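Local coordinates for protein 3-deoxy-D-manno-octulosonate 8-phosphate phosphatase KdsC (Xanthomonas campestris pv. campestris, PDB 4NAV) that probably hydrolyses 3-deoxy-D-manno-octulosonate 8-phosphate to 3-deoxy-D-manno-octulosonate and inorganic phosphate, with magnesium as cofactor, in lipopolysaccharide biosynthesis, at residues A[21-26]-A[57-62]; A[15-20]-A[163-168]. One frame throughout, in Å; residues are numbered along the deposited sequence.

Contact 1 (21-26 with 57-62) and contact 2 (15-20 with 163-168) lie side by side, their centres about 10 Å apart, and contact 1 is nested along the chain inside the loop that contact 2 closes. Helix 11-17 and strand 22-25 follow each other, joined by a short turn, so residues 15-26 meet helix 158-169 first and helix 50-61 next. The two helices also pack together: Leu59 CD1 lies 3.5 Å from Cys163 SG, and Leu167 touches Gln58 and Ala62. Contact 1 includes Asp26, a predicted magnesium ligand, and its Phe25 side chain is about 9 Å from that of Asp118, another; contact 2 is away from the predicted sites.

Contact 1 (A[21-26]-A[57-62]); sequences RLACFD and KQLEHA
Leu59 reaches from helix 50-61 toward strand 22-25, and its CD1 methyl does the touching, 3.9 Å from Ala23 CB. Its CG stands anti to the carbonyl carbon (chi1 -74°) and CD1 continues the extended chain (chi2 -174°), which carries this methyl out to the strand. The same CD1 meets Phe25 at the ring edge, near the ring plane, with CZ 4.4 Å away, so one branch of the leucine serves two alternate residues of the strand. The alternate residues Leu22 and Cys24 turn to the other side of the sheet, where Leu22 packs on Val113 and Cys24 on Phe115. This is helix-on-sheet packing in a Rossmann-like HAD fold: 22-25 is the middle strand of the five-stranded parallel sheet, followed by Asp26, a predicted magnesium ligand, consistent with the first aspartate of a HAD-type DxDx(T/V) motif. Asp26 also forms a salt bridge with Lys95. At the start of the strand the contact becomes polar. Arg21 CB points away from helix 50-61, but the chain bends at chi2 (-77°) and chi3 and brings the guanidinium back; Ala62 O lies at its edge and in its plane, though at 3.8 Å from NH2 it is too far for a hydrogen bond. The same guanidinium makes weak hydrogen bonds through NH2 to Gly63 O and through NH1 to Gln170 OE1.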
loop_
_atom_site.group_PDB
_atom_site.type_symbol
_atom_site.label_atom_id
_atom_site.label_comp_id
_atom_site.label_asym_id
_atom_site.label_seq_id
_atom_site.Cartn_x
_atom_site.Cartn_y
_atom_site.Cartn_z
ATOM N N ARG A 21 -30.683 -5.744 -10.988
ATOM C CA ARG A 21 -31.211 -4.389 -11.036
ATOM C C ARG A 21 -30.738 -3.559 -9.876
ATOM O O ARG A 21 -30.834 -2.319 -9.899
ATOM C CB ARG A 21 -32.735 -4.434 -11.014
ATOM C CG ARG A 21 -33.323 -5.308 -12.117
ATOM C CD ARG A 21 -33.359 -4.749 -13.517
ATOM N NE ARG A 21 -32.566 -3.546 -13.765
ATOM C CZ ARG A 21 -31.702 -3.316 -14.770
ATOM N NH1 ARG A 21 -31.351 -4.228 -15.676
ATOM N NH2 ARG A 21 -31.145 -2.115 -14.861
ATOM N N LEU A 22 -30.272 -4.225 -8.834
ATOM C CA LEU A 22 -29.761 -3.508 -7.668
ATOM C C LEU A 22 -28.453 -4.159 -7.283
ATOM O O LEU A 22 -28.374 -5.377 -7.103
ATOM C CB LEU A 22 -30.774 -3.558 -6.537
ATOM C CG LEU A 22 -30.264 -3.099 -5.166
ATOM C CD1 LEU A 22 -30.054 -1.601 -5.162
ATOM C CD2 LEU A 22 -31.238 -3.489 -4.077
ATOM N N ALA A 23 -27.411 -3.339 -7.168
ATOM C CA ALA A 23 -26.069 -3.822 -6.806
ATOM C C ALA A 23 -25.648 -3.162 -5.510
ATOM O O ALA A 23 -25.527 -1.936 -5.452
ATOM C CB ALA A 23 -25.079 -3.499 -7.905
ATOM N N CYS A 24 -25.431 -3.962 -4.466
ATOM C CA CYS A 24 -25.067 -3.424 -3.155
ATOM C C CYS A 24 -23.673 -3.833 -2.820
ATOM O O CYS A 24 -23.280 -4.951 -3.105
ATOM C CB CYS A 24 -25.996 -3.968 -2.086
ATOM S SG CYS A 24 -27.732 -3.633 -2.392
ATOM N N PHE A 25 -22.929 -2.957 -2.158
ATOM C CA PHE A 25 -21.530 -3.201 -1.861
ATOM C C PHE A 25 -21.208 -2.856 -0.425
ATOM O O PHE A 25 -21.439 -1.732 0.011
ATOM C CB PHE A 25 -20.659 -2.332 -2.754
ATOM C CG PHE A 25 -20.735 -2.685 -4.198
ATOM C CD1 PHE A 25 -19.749 -3.461 -4.800
ATOM C CD2 PHE A 25 -21.804 -2.251 -4.956
ATOM C CE1 PHE A 25 -19.818 -3.785 -6.136
ATOM C CE2 PHE A 25 -21.887 -2.573 -6.290
ATOM C CZ PHE A 25 -20.897 -3.337 -6.883
ATOM N N ASP A 26 -20.623 -3.812 0.301
ATOM C CA ASP A 26 -19.943 -3.508 1.552
ATOM C C ASP A 26 -18.879 -2.455 1.256
ATOM O O ASP A 26 -18.450 -2.292 0.123
ATOM C CB ASP A 26 -19.249 -4.765 2.093
ATOM C CG ASP A 26 -18.719 -4.586 3.507
ATOM O OD1 ASP A 26 -19.453 -3.951 4.312
ATOM O OD2 ASP A 26 -17.595 -5.081 3.809
ATOM N N LYS A 57 -20.153 3.957 -11.507
ATOM C CA LYS A 57 -20.826 4.913 -12.360
ATOM C C LYS A 57 -21.458 4.216 -13.573
ATOM O O LYS A 57 -22.565 4.549 -13.982
ATOM C CB LYS A 57 -19.837 5.966 -12.843
ATOM C CG LYS A 57 -19.569 7.049 -11.833
ATOM C CD LYS A 57 -18.518 8.017 -12.346
ATOM C CE LYS A 57 -18.281 9.129 -11.332
ATOM N NZ LYS A 57 -17.132 10.029 -11.643
ATOM N N GLN A 58 -20.762 3.225 -14.113
ATOM C CA GLN A 58 -21.215 2.582 -15.325
ATOM C C GLN A 58 -22.425 1.740 -15.074
ATOM O O GLN A 58 -23.340 1.693 -15.917
ATOM C CB GLN A 58 -20.121 1.744 -15.872
ATOM C CG GLN A 58 -18.891 2.565 -16.085
ATOM C CD GLN A 58 -18.811 3.121 -17.441
ATOM O OE1 GLN A 58 -19.132 4.293 -17.678
ATOM N NE2 GLN A 58 -18.422 2.263 -18.386
ATOM N N LEU A 59 -22.446 1.089 -13.913
ATOM C CA LEU A 59 -23.662 0.439 -13.438
ATOM C C LEU A 59 -24.799 1.447 -13.325
ATOM O O LEU A 59 -25.887 1.222 -13.844
ATOM C CB LEU A 59 -23.448 -0.220 -12.096
ATOM C CG LEU A 59 -22.646 -1.505 -12.051
ATOM C CD1 LEU A 59 -22.678 -2.060 -10.654
ATOM C CD2 LEU A 59 -23.160 -2.566 -13.025
ATOM N N GLU A 60 -24.537 2.591 -12.700
ATOM C CA GLU A 60 -25.595 3.562 -12.575
ATOM C C GLU A 60 -26.031 4.001 -14.002
ATOM O O GLU A 60 -27.212 4.014 -14.320
ATOM C CB GLU A 60 -25.200 4.734 -11.673
ATOM C CG GLU A 60 -26.384 5.462 -11.013
ATOM C CD GLU A 60 -27.057 4.695 -9.859
ATOM O OE1 GLU A 60 -26.359 3.999 -9.090
ATOM O OE2 GLU A 60 -28.306 4.806 -9.730
ATOM N N HIS A 61 -25.063 4.309 -14.852
ATOM C CA HIS A 61 -25.307 4.747 -16.217
ATOM C C HIS A 61 -26.079 3.720 -17.037
ATOM O O HIS A 61 -26.817 4.087 -17.968
ATOM C CB HIS A 61 -23.960 5.042 -16.876
ATOM C CG HIS A 61 -24.036 5.902 -18.087
ATOM N ND1 HIS A 61 -24.125 5.388 -19.361
ATOM C CD2 HIS A 61 -24.022 7.246 -18.214
ATOM C CE1 HIS A 61 -24.171 6.385 -20.222
ATOM N NE2 HIS A 61 -24.102 7.522 -19.554
ATOM N N ALA A 62 -25.945 2.455 -16.667
ATOM C CA ALA A 62 -26.703 1.398 -17.300
ATOM C C ALA A 62 -27.997 1.080 -16.560
ATOM O O ALA A 62 -28.638 0.048 -16.800
ATOM C CB ALA A 62 -25.869 0.167 -17.385
#

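Contact 2 (A[15-20]-A[163-168])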
loop_
_atom_site.group_PDB
_atom_site.type_symbol
_atom_site.label_atom_id
_atom_site.label_comp_id
_atom_site.label_asym_id
_atom_site.label_seq_id
_atom_site.Cartn_x
_atom_site.Cartn_y
_atom_site.Cartn_z
ATOM N N ASP A 15 -26.419 -15.710 -16.104
ATOM C CA ASP A 15 -27.857 -15.502 -16.146
ATOM C C ASP A 15 -28.360 -14.671 -14.960
ATOM O O ASP A 15 -29.295 -13.906 -15.122
ATOM C CB ASP A 15 -28.617 -16.831 -16.183
ATOM C CG ASP A 15 -28.320 -17.628 -17.428
ATOM O OD1 ASP A 15 -28.024 -17.035 -18.489
ATOM O OD2 ASP A 15 -28.314 -18.871 -17.327
ATOM N N ARG A 16 -27.755 -14.830 -13.784
ATOM C CA ARG A 16 -28.185 -14.060 -12.635
ATOM C C ARG A 16 -27.702 -12.650 -12.779
ATOM O O ARG A 16 -28.439 -11.713 -12.481
ATOM C CB ARG A 16 -27.666 -14.642 -11.345
ATOM C CG ARG A 16 -28.292 -15.975 -11.023
ATOM C CD ARG A 16 -27.869 -16.459 -9.652
ATOM N NE ARG A 16 -27.704 -17.892 -9.759
ATOM C CZ ARG A 16 -26.585 -18.562 -9.511
ATOM N NH1 ARG A 16 -25.507 -17.952 -9.006
ATOM N NH2 ARG A 16 -26.558 -19.872 -9.724
ATOM N N ALA A 17 -26.483 -12.497 -13.293
ATOM C CA ALA A 17 -25.900 -11.183 -13.475
ATOM C C ALA A 17 -26.704 -10.361 -14.483
ATOM O O ALA A 17 -26.807 -9.142 -14.351
ATOM C CB ALA A 17 -24.457 -11.308 -13.928
ATOM N N ALA A 18 -27.257 -11.037 -15.482
ATOM C CA ALA A 18 -28.113 -10.404 -16.492
ATOM C C ALA A 18 -29.390 -9.794 -15.934
ATOM O O ALA A 18 -29.969 -8.918 -16.570
ATOM C CB ALA A 18 -28.475 -11.395 -17.598
ATOM N N ARG A 19 -29.866 -10.266 -14.796
ATOM C CA ARG A 19 -31.119 -9.749 -14.259
ATOM C C ARG A 19 -30.931 -8.862 -13.032
ATOM O O ARG A 19 -31.877 -8.515 -12.364
ATOM C CB ARG A 19 -32.129 -10.880 -14.024
ATOM C CG ARG A 19 -31.786 -11.926 -12.995
ATOM C CD ARG A 19 -32.913 -12.973 -12.990
ATOM N NE ARG A 19 -32.584 -14.328 -12.556
ATOM C CZ ARG A 19 -32.151 -14.722 -11.351
ATOM N NH1 ARG A 19 -31.873 -13.855 -10.375
ATOM N NH2 ARG A 19 -31.953 -16.020 -11.145
ATOM N N VAL A 20 -29.685 -8.506 -12.756
ATOM C CA VAL A 20 -29.365 -7.654 -11.646
ATOM C C VAL A 20 -29.846 -6.234 -11.895
ATOM O O VAL A 20 -29.427 -5.592 -12.829
ATOM C CB VAL A 20 -27.842 -7.623 -11.404
ATOM C CG1 VAL A 20 -27.446 -6.461 -10.492
ATOM C CG2 VAL A 20 -27.383 -8.951 -10.844
ATOM N N CYS A 163 -18.563 -5.186 -11.616
ATOM C CA CYS A 163 -19.248 -4.307 -12.541
ATOM C C CYS A 163 -19.087 -4.783 -13.992
ATOM O O CYS A 163 -20.061 -4.924 -14.724
ATOM C CB CYS A 163 -18.741 -2.900 -12.369
ATOM S SG CYS A 163 -19.138 -2.162 -10.739
ATOM N N ASP A 164 -17.865 -5.110 -14.389
ATOM C CA ASP A 164 -17.630 -5.549 -15.763
ATOM C C ASP A 164 -18.445 -6.791 -16.145
ATOM O O ASP A 164 -19.057 -6.836 -17.220
ATOM C CB ASP A 164 -16.165 -5.821 -15.967
ATOM C CG ASP A 164 -15.313 -4.566 -15.877
ATOM O OD1 ASP A 164 -15.857 -3.441 -15.963
ATOM O OD2 ASP A 164 -14.075 -4.711 -15.775
ATOM N N VAL A 165 -18.562 -7.743 -15.222
ATOM C CA VAL A 165 -19.361 -8.933 -15.469
ATOM C C VAL A 165 -20.828 -8.591 -15.719
ATOM O O VAL A 165 -21.438 -9.015 -16.721
ATOM C CB VAL A 165 -19.268 -9.900 -14.285
ATOM C CG1 VAL A 165 -20.402 -10.920 -14.317
ATOM C CG2 VAL A 165 -17.895 -10.575 -14.275
ATOM N N VAL A 166 -21.372 -7.764 -14.823
ATOM C CA VAL A 166 -22.771 -7.422 -14.873
ATOM C C VAL A 166 -23.077 -6.671 -16.163
ATOM O O VAL A 166 -23.990 -7.033 -16.921
ATOM C CB VAL A 166 -23.156 -6.602 -13.647
ATOM C CG1 VAL A 166 -24.578 -6.055 -13.780
ATOM C CG2 VAL A 166 -23.098 -7.471 -12.420
ATOM N N LEU A 167 -22.285 -5.641 -16.421
ATOM C CA LEU A 167 -22.406 -4.891 -17.655
ATOM C C LEU A 167 -22.277 -5.815 -18.895
ATOM O O LEU A 167 -23.111 -5.756 -19.798
ATOM C CB LEU A 167 -21.364 -3.800 -17.684
ATOM C CG LEU A 167 -21.582 -2.696 -16.622
ATOM C CD1 LEU A 167 -20.379 -1.786 -16.514
ATOM C CD2 LEU A 167 -22.814 -1.876 -16.988
ATOM N N ALA A 168 -21.309 -6.738 -18.887
ATOM C CA ALA A 168 -21.166 -7.638 -20.029
ATOM C C ALA A 168 -22.419 -8.521 -20.184
ATOM O O ALA A 168 -22.908 -8.723 -21.277
ATOM C CB ALA A 168 -19.939 -8.514 -19.859
#
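Apolar contacts between Ala17 and two neighbouring valines hold segment 15-20 against helix 158-169. Ala17 CB points toward the helix and touches Val165 CG1 at 4.1 Å and Val166 CG2 at 4.3 Å. With only a methyl on the first side, the backbones come close: the CA atoms of Ala17 and Val166 are 5.1 Å apart. Val20, the last residue of the turn, adds a second apolar contact, its CB 4.3 Å from Val166 CG1. Val166 thus divides its branches, CG2 going to the alanine methyl while CG1, set anti to the backbone N (chi1 172°), goes to Val20. That CG1 also brings the one backbone atom into the packing, touching Ala17 O at 3.9 Å. Leu131 packs on Ala17 and Val20, and Leu114 on Val20 and Val166. Among polar interactions, the type I turn from Ala17 to Val20 carries a weak bond from Val20 N to Ala17 O, 3.4 Å long. Ala17 O and Val20 O both accept hydrogen bonds from Gln170 NE2, so a side chain just past helix 158-169 grips the turn at its two ends. The contact is helix packing in the alpha/beta HAD fold, where the N-terminal helix 11-17 and its turn rest on helix 158-169 shortly before the chain enters the central parallel sheet at strand 22-25.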